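Local coordinates for protein D-hydantoinase (Ralstonia pickettii, PDB 1NFG) that probably hydrolyses the cyclic amide bond of D-hydantoin derivatives stereospecifically, using two zinc ions bound in each subunit of a TIM-barrel fold, at residues R343-Y348 and F361-V365. Residues are numbered along the deposited sequence; the frame is centred on the assembly and turned at random.
Sequences RLMMVY and FVELV
Phe-361 meets Tyr-348 where two consecutive helices of the amidohydrolase TIM-barrel domain, 343-352 and 358-372, joined by a short connection, pack as a helical hairpin. The axes of segments 343-348 and 361-365 approach to 10.6 Å and run roughly antiparallel, at 140°. The phenyl ring is covered on both faces: Tyr-348 CD1 lies over the centre of one, and Val-365 CB, one turn along the ring's own helix, over the centre of the other. The tyrosine points its edge at the first face in a T-shaped pair, with ring centroids 5.2 Å apart and planes at 82°. At the phenyl rim, near the ring plane, sit Val-347 CG1, 3.8 Å from Phe-361 CD1, and the backbone oxygen Leu-344 O, 3.4 Å from Phe-361 CE1. That oxygen already accepts the helical bond from Tyr-348 N. With CG anti to the backbone N (chi1 169°), Phe-361 carries its ring across the gap to the opposing backbone. Next along the interface, the methyl groups of Val-365 meet the branched end of Leu-344, and Val-365 CG2 lies 4.0 Å from Val-347 CG1, the two valine side chains lying alongside each other and pointing in opposite directions.

Further out, Trp-393 and Phe-50 extend the aromatic cluster, meeting the rings of Tyr-348 and Phe-361 respectively. The polar edge belongs to Arg-343, whose chain runs straight through chi1 and chi2, then bends at chi3 and brings its guanidinium to the opposite helix; Leu-344 CD2 lies against one guanidinium face, toward the rim. Other partners hold this buried group: Val-310 O takes a hydrogen bond from NH1, and Thr-85 OG1 pairs with NH2. The arginine side chain is about 8 Å from that of the zinc ligand His-57, yet its link between the helices is weak: Arg-343 NH1 donates to Val-365 O at 3.3 Å.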
ATOM      1  N   ARG A 343      14.404 -31.012   1.086  1.00 22.78           N
ATOM      2  CA  ARG A 343      13.695 -30.018   0.283  1.00 23.05           C
ATOM      3  C   ARG A 343      12.446 -30.497  -0.456  1.00 23.60           C
ATOM      4  O   ARG A 343      11.345 -30.041  -0.157  1.00 24.06           O
ATOM      5  CB  ARG A 343      14.637 -29.331  -0.716  1.00 21.59           C
ATOM      6  CG  ARG A 343      13.973 -28.136  -1.420  1.00 21.12           C
ATOM      7  CD  ARG A 343      14.885 -27.424  -2.415  1.00 17.90           C
ATOM      8  NE  ARG A 343      15.352 -28.312  -3.473  1.00 19.83           N
ATOM      9  CZ  ARG A 343      15.191 -28.081  -4.771  1.00 21.07           C
ATOM     10  NH1 ARG A 343      14.568 -26.982  -5.177  1.00 22.48           N
ATOM     11  NH2 ARG A 343      15.651 -28.947  -5.666  1.00 20.58           N
ATOM     12  N   LEU A 344      12.603 -31.408  -1.412  1.00 24.01           N
ATOM     13  CA  LEU A 344      11.452 -31.884  -2.177  1.00 23.22           C
ATOM     14  C   LEU A 344      10.327 -32.465  -1.331  1.00 24.14           C
ATOM     15  O   LEU A 344       9.174 -32.056  -1.474  1.00 25.98           O
ATOM     16  CB  LEU A 344      11.874 -32.919  -3.229  1.00 20.56           C
ATOM     17  CG  LEU A 344      12.742 -32.496  -4.419  1.00 17.96           C
ATOM     18  CD1 LEU A 344      12.218 -33.165  -5.662  1.00 16.86           C
ATOM     19  CD2 LEU A 344      12.723 -31.003  -4.610  1.00 17.80           C
ATOM     20  N   MET A 345      10.638 -33.413  -0.458  1.00 24.01           N
ATOM     21  CA  MET A 345       9.594 -34.006   0.367  1.00 25.26           C
ATOM     22  C   MET A 345       8.811 -32.950   1.127  1.00 25.60           C
ATOM     23  O   MET A 345       7.580 -32.969   1.138  1.00 27.19           O
ATOM     24  CB  MET A 345      10.178 -35.015   1.353  1.00 25.57           C
ATOM     25  CG  MET A 345      10.593 -36.336   0.717  1.00 26.60           C
ATOM     26  SD  MET A 345      11.180 -37.519   1.947  1.00 28.22           S
ATOM     27  CE  MET A 345      12.807 -36.828   2.310  1.00 27.60           C
ATOM     28  N   MET A 346       9.530 -32.025   1.755  1.00 25.92           N
ATOM     29  CA  MET A 346       8.907 -30.955   2.524  1.00 24.51           C
ATOM     30  C   MET A 346       8.019 -30.051   1.666  1.00 24.30           C
ATOM     31  O   MET A 346       6.891 -29.742   2.042  1.00 25.40           O
ATOM     32  CB  MET A 346       9.987 -30.128   3.220  1.00 24.02           C
ATOM     33  CG  MET A 346      10.704 -30.876   4.322  1.00 24.23           C
ATOM     34  SD  MET A 346       9.576 -31.354   5.649  1.00 27.47           S
ATOM     35  CE  MET A 346       9.223 -32.931   5.170  1.00 28.96           C
ATOM     36  N   VAL A 347       8.520 -29.624   0.515  1.00 23.18           N
ATOM     37  CA  VAL A 347       7.732 -28.773  -0.360  1.00 23.04           C
ATOM     38  C   VAL A 347       6.533 -29.560  -0.880  1.00 26.02           C
ATOM     39  O   VAL A 347       5.431 -29.017  -1.008  1.00 26.45           O
ATOM     40  CB  VAL A 347       8.571 -28.266  -1.555  1.00 22.04           C
ATOM     41  CG1 VAL A 347       7.673 -27.584  -2.582  1.00 18.78           C
ATOM     42  CG2 VAL A 347       9.644 -27.300  -1.060  1.00 19.69           C
ATOM     43  N   TYR A 348       6.751 -30.845  -1.163  1.00 27.08           N
ATOM     44  CA  TYR A 348       5.695 -31.714  -1.674  1.00 26.64           C
ATOM     45  C   TYR A 348       4.520 -31.839  -0.702  1.00 27.23           C
ATOM     46  O   TYR A 348       3.378 -32.035  -1.123  1.00 28.53           O
ATOM     47  CB  TYR A 348       6.242 -33.114  -1.979  1.00 26.56           C
ATOM     48  CG  TYR A 348       5.203 -34.049  -2.577  1.00 25.40           C
ATOM     49  CD1 TYR A 348       4.825 -33.938  -3.919  1.00 25.31           C
ATOM     50  CD2 TYR A 348       4.548 -34.995  -1.784  1.00 24.09           C
ATOM     51  CE1 TYR A 348       3.817 -34.739  -4.455  1.00 24.71           C
ATOM     52  CE2 TYR A 348       3.541 -35.795  -2.309  1.00 24.60           C
ATOM     53  CZ  TYR A 348       3.178 -35.660  -3.642  1.00 24.70           C
ATOM     54  OH  TYR A 348       2.154 -36.418  -4.151  1.00 26.66           O
ATOM     55  N   PHE A 361       4.298 -27.796  -7.843  1.00 23.32           N
ATOM     56  CA  PHE A 361       5.388 -28.425  -7.117  1.00 23.19           C
ATOM     57  C   PHE A 361       6.600 -28.539  -8.044  1.00 24.02           C
ATOM     58  O   PHE A 361       7.702 -28.114  -7.698  1.00 24.80           O
ATOM     59  CB  PHE A 361       4.970 -29.815  -6.656  1.00 23.18           C
ATOM     60  CG  PHE A 361       6.106 -30.647  -6.132  1.00 26.02           C
ATOM     61  CD1 PHE A 361       6.672 -30.378  -4.890  1.00 27.02           C
ATOM     62  CD2 PHE A 361       6.606 -31.710  -6.879  1.00 25.66           C
ATOM     63  CE1 PHE A 361       7.717 -31.160  -4.396  1.00 27.18           C
ATOM     64  CE2 PHE A 361       7.646 -32.494  -6.398  1.00 25.89           C
ATOM     65  CZ  PHE A 361       8.204 -32.220  -5.151  1.00 26.40           C
ATOM     66  N   VAL A 362       6.383 -29.108  -9.227  1.00 22.53           N
ATOM     67  CA  VAL A 362       7.448 -29.273 -10.204  1.00 21.39           C
ATOM     68  C   VAL A 362       7.984 -27.925 -10.672  1.00 22.51           C
ATOM     69  O   VAL A 362       9.195 -27.743 -10.808  1.00 24.38           O
ATOM     70  CB  VAL A 362       6.956 -30.089 -11.429  1.00 21.53           C
ATOM     71  CG1 VAL A 362       8.067 -30.192 -12.488  1.00 18.68           C
ATOM     72  CG2 VAL A 362       6.511 -31.479 -10.974  1.00 17.21           C
ATOM     73  N   GLU A 363       7.089 -26.979 -10.924  1.00 22.50           N
ATOM     74  CA  GLU A 363       7.508 -25.652 -11.362  1.00 22.43           C
ATOM     75  C   GLU A 363       8.506 -25.045 -10.378  1.00 21.70           C
ATOM     76  O   GLU A 363       9.589 -24.608 -10.757  1.00 21.80           O
ATOM     77  CB  GLU A 363       6.295 -24.718 -11.484  1.00 23.80           C
ATOM     78  CG  GLU A 363       6.670 -23.235 -11.607  1.00 25.87           C
ATOM     79  CD  GLU A 363       5.479 -22.289 -11.472  1.00 26.64           C
ATOM     80  OE1 GLU A 363       4.513 -22.616 -10.748  1.00 28.60           O
ATOM     81  OE2 GLU A 363       5.518 -21.202 -12.081  1.00 26.97           O
ATOM     82  N   LEU A 364       8.127 -25.035  -9.110  1.00 21.74           N
ATOM     83  CA  LEU A 364       8.942 -24.454  -8.052  1.00 23.09           C
ATOM     84  C   LEU A 364      10.186 -25.243  -7.701  1.00 24.41           C
ATOM     85  O   LEU A 364      11.263 -24.685  -7.509  1.00 26.47           O
ATOM     86  CB  LEU A 364       8.102 -24.301  -6.785  1.00 21.15           C
ATOM     87  CG  LEU A 364       6.895 -23.377  -6.871  1.00 18.87           C
ATOM     88  CD1 LEU A 364       6.043 -23.532  -5.624  1.00 15.87           C
ATOM     89  CD2 LEU A 364       7.379 -21.947  -7.042  1.00 20.02           C
ATOM     90  N   VAL A 365      10.016 -26.550  -7.602  1.00 24.52           N
ATOM     91  CA  VAL A 365      11.089 -27.452  -7.228  1.00 23.47           C
ATOM     92  C   VAL A 365      12.144 -27.703  -8.313  1.00 23.80           C
ATOM     93  O   VAL A 365      13.273 -28.100  -8.003  1.00 22.66           O
ATOM     94  CB  VAL A 365      10.455 -28.782  -6.733  1.00 23.22           C
ATOM     95  CG1 VAL A 365      11.229 -29.971  -7.207  1.00 24.17           C
ATOM     96  CG2 VAL A 365      10.358 -28.759  -5.231  1.00 20.93           C
TER